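Local coordinates for Iron(III) ABC transporter, periplasmic iron-compound-binding protein (Vibrio cholerae, PDB 3TEF), which probably binds iron-loaded catecholate siderophores in the periplasm and hands them to an ABC transporter for iron uptake, at residues 244-247 against 251-254; 112-115 against 120-123. All coordinates share one frame; numbering follows the deposited sequence.

Contact 1. Residues 244-247 against 251-254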
ATOM      1  N   THR A 244      25.427  13.503  -0.883  1.00 47.91           N
ATOM      2  CA  THR A 244      25.044  12.396  -0.023  1.00 45.73           C
ATOM      3  C   THR A 244      25.711  11.089  -0.464  1.00 44.87           C
ATOM      4  O   THR A 244      25.991  10.894  -1.646  1.00 46.42           O
ATOM      5  CB  THR A 244      23.502  12.240  -0.010  1.00 45.59           C
ATOM      6  OG1 THR A 244      23.050  11.934   1.313  1.00 53.24           O
ATOM      7  CG2 THR A 244      23.051  11.166  -0.984  1.00 38.26           C
ATOM      8  N   THR A 245      25.971  10.204   0.495  1.00 43.99           N
ATOM      9  CA  THR A 245      26.518   8.881   0.201  1.00 46.18           C
ATOM     10  C   THR A 245      25.592   8.093  -0.724  1.00 44.88           C
ATOM     11  O   THR A 245      26.047   7.388  -1.628  1.00 41.50           O
ATOM     12  CB  THR A 245      26.736   8.063   1.491  1.00 46.07           C
ATOM     13  OG1 THR A 245      27.686   8.727   2.334  1.00 52.34           O
ATOM     14  CG2 THR A 245      27.250   6.666   1.162  1.00 51.50           C
ATOM     15  N   ALA A 246      24.289   8.213  -0.488  1.00 38.94           N
ATOM     16  CA  ALA A 246      23.295   7.495  -1.281  1.00 38.02           C
ATOM     17  C   ALA A 246      23.394   7.830  -2.759  1.00 37.88           C
ATOM     18  O   ALA A 246      23.301   6.945  -3.609  1.00 40.33           O
ATOM     19  CB  ALA A 246      21.888   7.784  -0.766  1.00 35.54           C
ATOM     20  N   TYR A 247      23.571   9.107  -3.072  1.00 37.24           N
ATOM     21  CA  TYR A 247      23.711   9.511  -4.465  1.00 41.56           C
ATOM     22  C   TYR A 247      24.982   8.916  -5.066  1.00 44.50           C
ATOM     23  O   TYR A 247      24.961   8.343  -6.156  1.00 44.28           O
ATOM     24  CB  TYR A 247      23.753  11.031  -4.607  1.00 40.99           C
ATOM     25  CG  TYR A 247      24.017  11.462  -6.035  1.00 45.76           C
ATOM     26  CD1 TYR A 247      22.998  11.453  -6.980  1.00 46.56           C
ATOM     27  CD2 TYR A 247      25.287  11.853  -6.443  1.00 46.49           C
ATOM     28  CE1 TYR A 247      23.234  11.833  -8.286  1.00 48.61           C
ATOM     29  CE2 TYR A 247      25.532  12.238  -7.748  1.00 48.63           C
ATOM     30  CZ  TYR A 247      24.501  12.224  -8.665  1.00 48.70           C
ATOM     31  OH  TYR A 247      24.731  12.604  -9.968  1.00 55.14           O
ATOM     32  N   HIS A 251      22.566   4.739  -4.820  1.00 39.16           N
ATOM     33  CA  HIS A 251      21.523   4.071  -4.056  1.00 35.29           C
ATOM     34  C   HIS A 251      20.386   5.010  -3.668  1.00 32.98           C
ATOM     35  O   HIS A 251      19.860   4.916  -2.556  1.00 33.33           O
ATOM     36  CB  HIS A 251      22.100   3.395  -2.801  1.00 36.69           C
ATOM     37  CG  HIS A 251      22.929   2.183  -3.093  1.00 47.65           C
ATOM     38  ND1 HIS A 251      23.838   1.662  -2.192  1.00 50.35           N
ATOM     39  CD2 HIS A 251      22.988   1.375  -4.182  1.00 47.89           C
ATOM     40  CE1 HIS A 251      24.419   0.600  -2.712  1.00 54.40           C
ATOM     41  NE2 HIS A 251      23.920   0.401  -3.924  1.00 50.71           N
ATOM     42  N   ILE A 252      20.024   5.915  -4.570  1.00 32.17           N
ATOM     43  CA  ILE A 252      18.757   6.636  -4.455  1.00 31.49           C
ATOM     44  C   ILE A 252      17.740   5.892  -5.303  1.00 33.80           C
ATOM     45  O   ILE A 252      17.933   5.735  -6.515  1.00 37.29           O
ATOM     46  CB  ILE A 252      18.832   8.086  -4.963  1.00 34.18           C
ATOM     47  CG1 ILE A 252      19.871   8.889  -4.186  1.00 39.37           C
ATOM     48  CG2 ILE A 252      17.454   8.754  -4.856  1.00 35.13           C
ATOM     49  CD1 ILE A 252      19.968  10.338  -4.638  1.00 37.00           C
ATOM     50  N   ALA A 253      16.670   5.423  -4.666  1.00 27.70           N
ATOM     51  CA  ALA A 253      15.633   4.676  -5.365  1.00 28.86           C
ATOM     52  C   ALA A 253      14.324   5.455  -5.355  1.00 32.18           C
ATOM     53  O   ALA A 253      13.883   5.914  -4.300  1.00 28.83           O
ATOM     54  CB  ALA A 253      15.437   3.325  -4.719  1.00 28.92           C
ATOM     55  N   TYR A 254      13.710   5.606  -6.527  1.00 26.23           N
ATOM     56  CA  TYR A 254      12.401   6.265  -6.634  1.00 28.81           C
ATOM     57  C   TYR A 254      11.284   5.224  -6.655  1.00 29.29           C
ATOM     58  O   TYR A 254      10.980   4.636  -7.691  1.00 28.67           O
ATOM     59  CB  TYR A 254      12.356   7.207  -7.848  1.00 31.57           C
ATOM     60  CG  TYR A 254      13.382   8.311  -7.725  1.00 32.43           C
ATOM     61  CD1 TYR A 254      13.070   9.502  -7.090  1.00 31.63           C
ATOM     62  CD2 TYR A 254      14.684   8.140  -8.196  1.00 34.45           C
ATOM     63  CE1 TYR A 254      14.005  10.499  -6.939  1.00 34.66           C
ATOM     64  CE2 TYR A 254      15.630   9.138  -8.056  1.00 33.15           C
ATOM     65  CZ  TYR A 254      15.283  10.316  -7.426  1.00 35.90           C
ATOM     66  OH  TYR A 254      16.205  11.322  -7.264  1.00 35.58           O
TER

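Contact 2. Residues 112-115 against 120-123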
ATOM      1  N   GLY A 112       3.765  -5.130  11.201  1.00 28.09           N
ATOM      2  CA  GLY A 112       4.621  -5.051  10.029  1.00 26.10           C
ATOM      3  C   GLY A 112       3.855  -5.291   8.743  1.00 25.82           C
ATOM      4  O   GLY A 112       2.905  -6.074   8.703  1.00 21.95           O
ATOM      5  N   TYR A 113       4.294  -4.622   7.681  1.00 24.63           N
ATOM      6  CA  TYR A 113       3.609  -4.711   6.392  1.00 24.75           C
ATOM      7  C   TYR A 113       3.375  -6.147   5.899  1.00 21.32           C
ATOM      8  O   TYR A 113       2.247  -6.520   5.565  1.00 22.76           O
ATOM      9  CB  TYR A 113       4.363  -3.925   5.317  1.00 24.12           C
ATOM     10  CG  TYR A 113       3.706  -4.060   3.963  1.00 22.67           C
ATOM     11  CD1 TYR A 113       2.623  -3.249   3.615  1.00 21.59           C
ATOM     12  CD2 TYR A 113       4.152  -5.006   3.039  1.00 22.36           C
ATOM     13  CE1 TYR A 113       2.005  -3.374   2.388  1.00 21.49           C
ATOM     14  CE2 TYR A 113       3.540  -5.140   1.798  1.00 21.62           C
ATOM     15  CZ  TYR A 113       2.465  -4.318   1.486  1.00 20.44           C
ATOM     16  OH  TYR A 113       1.829  -4.434   0.285  1.00 18.98           O
ATOM     17  N   TRP A 114       4.427  -6.954   5.835  1.00 22.70           N
ATOM     18  CA  TRP A 114       4.279  -8.272   5.211  1.00 23.58           C
ATOM     19  C   TRP A 114       3.469  -9.268   6.048  1.00 24.76           C
ATOM     20  O   TRP A 114       2.595  -9.963   5.521  1.00 24.45           O
ATOM     21  CB  TRP A 114       5.635  -8.845   4.754  1.00 24.05           C
ATOM     22  CG  TRP A 114       5.560 -10.211   4.098  1.00 26.58           C
ATOM     23  CD1 TRP A 114       6.341 -11.302   4.394  1.00 26.06           C
ATOM     24  CD2 TRP A 114       4.663 -10.636   3.059  1.00 25.29           C
ATOM     25  NE1 TRP A 114       5.981 -12.367   3.611  1.00 27.19           N
ATOM     26  CE2 TRP A 114       4.954 -11.988   2.776  1.00 27.75           C
ATOM     27  CE3 TRP A 114       3.638 -10.005   2.334  1.00 23.16           C
ATOM     28  CZ2 TRP A 114       4.271 -12.724   1.801  1.00 25.85           C
ATOM     29  CZ3 TRP A 114       2.950 -10.736   1.367  1.00 24.44           C
ATOM     30  CH2 TRP A 114       3.269 -12.087   1.113  1.00 24.49           C
ATOM     31  N   GLU A 115       3.720  -9.318   7.354  1.00 26.48           N
ATOM     32  CA  GLU A 115       2.924 -10.197   8.209  1.00 24.79           C
ATOM     33  C   GLU A 115       1.446  -9.824   8.129  1.00 23.17           C
ATOM     34  O   GLU A 115       0.592 -10.696   8.008  1.00 23.38           O
ATOM     35  CB  GLU A 115       3.411 -10.171   9.663  1.00 31.08           C
ATOM     36  CG  GLU A 115       4.867 -10.581   9.848  1.00 41.26           C
ATOM     37  CD  GLU A 115       5.089 -12.077   9.719  1.00 48.01           C
ATOM     38  OE1 GLU A 115       4.164 -12.780   9.253  1.00 49.39           O
ATOM     39  OE2 GLU A 115       6.190 -12.549  10.091  1.00 50.32           O
ATOM     40  N   GLN A 120      -4.248 -10.283   5.205  1.00 21.95           N
ATOM     41  CA  GLN A 120      -5.277  -9.678   4.367  1.00 22.73           C
ATOM     42  C   GLN A 120      -5.573 -10.597   3.182  1.00 20.57           C
ATOM     43  O   GLN A 120      -6.742 -10.780   2.807  1.00 21.64           O
ATOM     44  CB  GLN A 120      -4.881  -8.278   3.847  1.00 18.85           C
ATOM     45  CG  GLN A 120      -4.386  -7.291   4.907  1.00 19.69           C
ATOM     46  CD  GLN A 120      -5.295  -7.231   6.137  1.00 22.38           C
ATOM     47  OE1 GLN A 120      -4.926  -7.691   7.222  1.00 26.53           O
ATOM     48  NE2 GLN A 120      -6.470  -6.657   5.973  1.00 16.57           N
ATOM     49  N   TRP A 121      -4.525 -11.157   2.573  1.00 18.28           N
ATOM     50  CA  TRP A 121      -4.753 -12.083   1.466  1.00 21.72           C
ATOM     51  C   TRP A 121      -5.437 -13.357   1.968  1.00 20.70           C
ATOM     52  O   TRP A 121      -6.347 -13.874   1.325  1.00 20.99           O
ATOM     53  CB  TRP A 121      -3.454 -12.427   0.723  1.00 21.89           C
ATOM     54  CG  TRP A 121      -2.711 -11.252   0.131  1.00 22.44           C
ATOM     55  CD1 TRP A 121      -3.103  -9.934   0.116  1.00 20.73           C
ATOM     56  CD2 TRP A 121      -1.439 -11.301  -0.519  1.00 23.03           C
ATOM     57  NE1 TRP A 121      -2.144  -9.169  -0.509  1.00 19.88           N
ATOM     58  CE2 TRP A 121      -1.106  -9.985  -0.902  1.00 21.54           C
ATOM     59  CE3 TRP A 121      -0.539 -12.338  -0.811  1.00 21.30           C
ATOM     60  CZ2 TRP A 121       0.084  -9.676  -1.565  1.00 22.94           C
ATOM     61  CZ3 TRP A 121       0.650 -12.031  -1.469  1.00 21.33           C
ATOM     62  CH2 TRP A 121       0.951 -10.715  -1.834  1.00 22.16           C
ATOM     63  N   ARG A 122      -5.019 -13.851   3.130  1.00 22.61           N
ATOM     64  CA  ARG A 122      -5.673 -15.025   3.704  1.00 25.55           C
ATOM     65  C   ARG A 122      -7.148 -14.765   3.986  1.00 24.87           C
ATOM     66  O   ARG A 122      -7.985 -15.649   3.793  1.00 23.06           O
ATOM     67  CB  ARG A 122      -4.930 -15.541   4.942  1.00 24.72           C
ATOM     68  CG  ARG A 122      -3.665 -16.325   4.572  1.00 24.20           C
ATOM     69  CD  ARG A 122      -2.906 -16.880   5.784  1.00 24.22           C
ATOM     70  NE  ARG A 122      -1.765 -17.656   5.304  1.00 28.13           N
ATOM     71  CZ  ARG A 122      -0.491 -17.345   5.519  1.00 29.90           C
ATOM     72  NH1 ARG A 122      -0.177 -16.277   6.236  1.00 29.94           N
ATOM     73  NH2 ARG A 122       0.469 -18.112   5.015  1.00 29.19           N
ATOM     74  N   ASN A 123      -7.473 -13.543   4.407  1.00 21.87           N
ATOM     75  CA  ASN A 123      -8.871 -13.164   4.599  1.00 20.94           C
ATOM     76  C   ASN A 123      -9.680 -13.283   3.308  1.00 24.35           C
ATOM     77  O   ASN A 123     -10.790 -13.822   3.312  1.00 25.09           O
ATOM     78  CB  ASN A 123      -8.988 -11.745   5.164  1.00 22.24           C
ATOM     79  CG  ASN A 123      -8.668 -11.679   6.644  1.00 25.64           C
ATOM     80  OD1 ASN A 123      -8.566 -12.703   7.314  1.00 26.33           O
ATOM     81  ND2 ASN A 123      -8.515 -10.465   7.163  1.00 26.42           N
TER

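Contact 1. Residues 244-247 against 251-254
Ile-252 lays the outer part of its side chain against the backbone and CB of Tyr-247, just beyond the short turn between helix 245-248 and strand 252-254. Its CG1 branch stands anti to the carbonyl carbon (chi1 -60°), and chi2 extends CD1 fully, carrying the methyl to the helix. There Ile-252 CD1 sits 3.8 Å from both CA and CB of Tyr-247. The same methyl meets the tyrosine ring at its edge, in the ring plane, with Ile-252 CD1 4.0 Å from Tyr-247 CD1. The side chain of Tyr-247 sets off away from the strand, though its CB still touches Ile-252. With CG anti to the backbone N (chi1 175°), the ring carries one edge past the Ile-252 methyl, and its OH bonds Lys-242 NZ. Closer to the backbone, Ile-252 CG1 passes 4.1 Å from Ala-246 CB, a looser apolar touch on the preceding helix residue.

A backbone hydrogen bond spans the turn: His-251 N gives its hydrogen to Ala-246 O at 2.6 Å, nearly along the C=O axis. This i to i+5 span is that of the outer bond of a Schellman motif, consistent with a helix that ends and reverses into a strand. His-251 contributes CB beside that oxygen, 3.8 Å from Ala-246 O, whereas its imidazole leads away from the helix.

On the helix's first turn, Asn-212 OD1 accepts a hydrogen bond from Thr-245 N. Strand 252-254 runs parallel to strand 215-220, with His-251 and Ala-253 sharing backbone bonds with Leu-216 and Ala-253 reaching Val-218; Ala-246 packs on Leu-216, so the short helix leans on that same strand, and Tyr-254 turns to helix 232-236.

Contact 2. Residues 112-115 against 120-123
Trp-114 and Trp-121 form a T-shaped (edge-to-face) pair, two turns apart on helix 113-128. The edge of Trp-114 points at the face of Trp-121; the six-membered rings have centroids 5.3 Å apart and planes at 74°. The CZ3-CH2 sides of the two benzo rings do the touching, for Trp-114 as the approaching edge, for Trp-121 as part of the face it meets: Trp-114 CH2 comes to 3.7 Å from Trp-121 CZ3, and Trp-114 CZ3 lies 3.8 Å from Trp-121 CH2. Different first torsions bring the indoles together along the helix. Trp-114 has CG anti to the backbone N (chi1 180°), whereas Trp-121 has CG beside its backbone N (chi1 -59°).

Helix 113-128 leads by a short turn into helix 131-154, the long helix that joins the two lobes in this family of periplasmic binding proteins, and the pair is buried against it: Trp-114 rests on Val-141, Trp-121 on Val-134 and Ile-138.

The polar contacts fix both indoles from their pyrrole sides. Trp-114 NE1 bonds Asp-142 OD1 on the long helix, and Trp-121 NE1 bonds the backbone oxygen of Ser-265, so neither buried N-H is left without an acceptor.

As to charge, Arg-122 is tied through NE in a salt bridge with Glu-135, while its NH1 bonds Gln-118 OE1.

Overall arrangement
From the N terminus, the chain first builds the lobe around the parallel sheet 42-43, 22-25, 82-85 and 102-104, then enters helix 113-128, where contact 2 joins two turns of one helix and closes no loop. Helix 131-154 carries the chain on to the second lobe with its mixed sheet. Contact 1 comes late there, closing a turn of three residues that feeds strand 252-254. The two contacts follow in series, neither nested nor crossed, with centres about 29 Å apart and nearest atoms about 15 Å apart. Contact 2 belongs to the helical layer linking the lobes, contact 1 to the second lobe; helix 267-279 starts beside Trp-121 and leads back toward strand 252-254, where Ser-280 meets Ala-253.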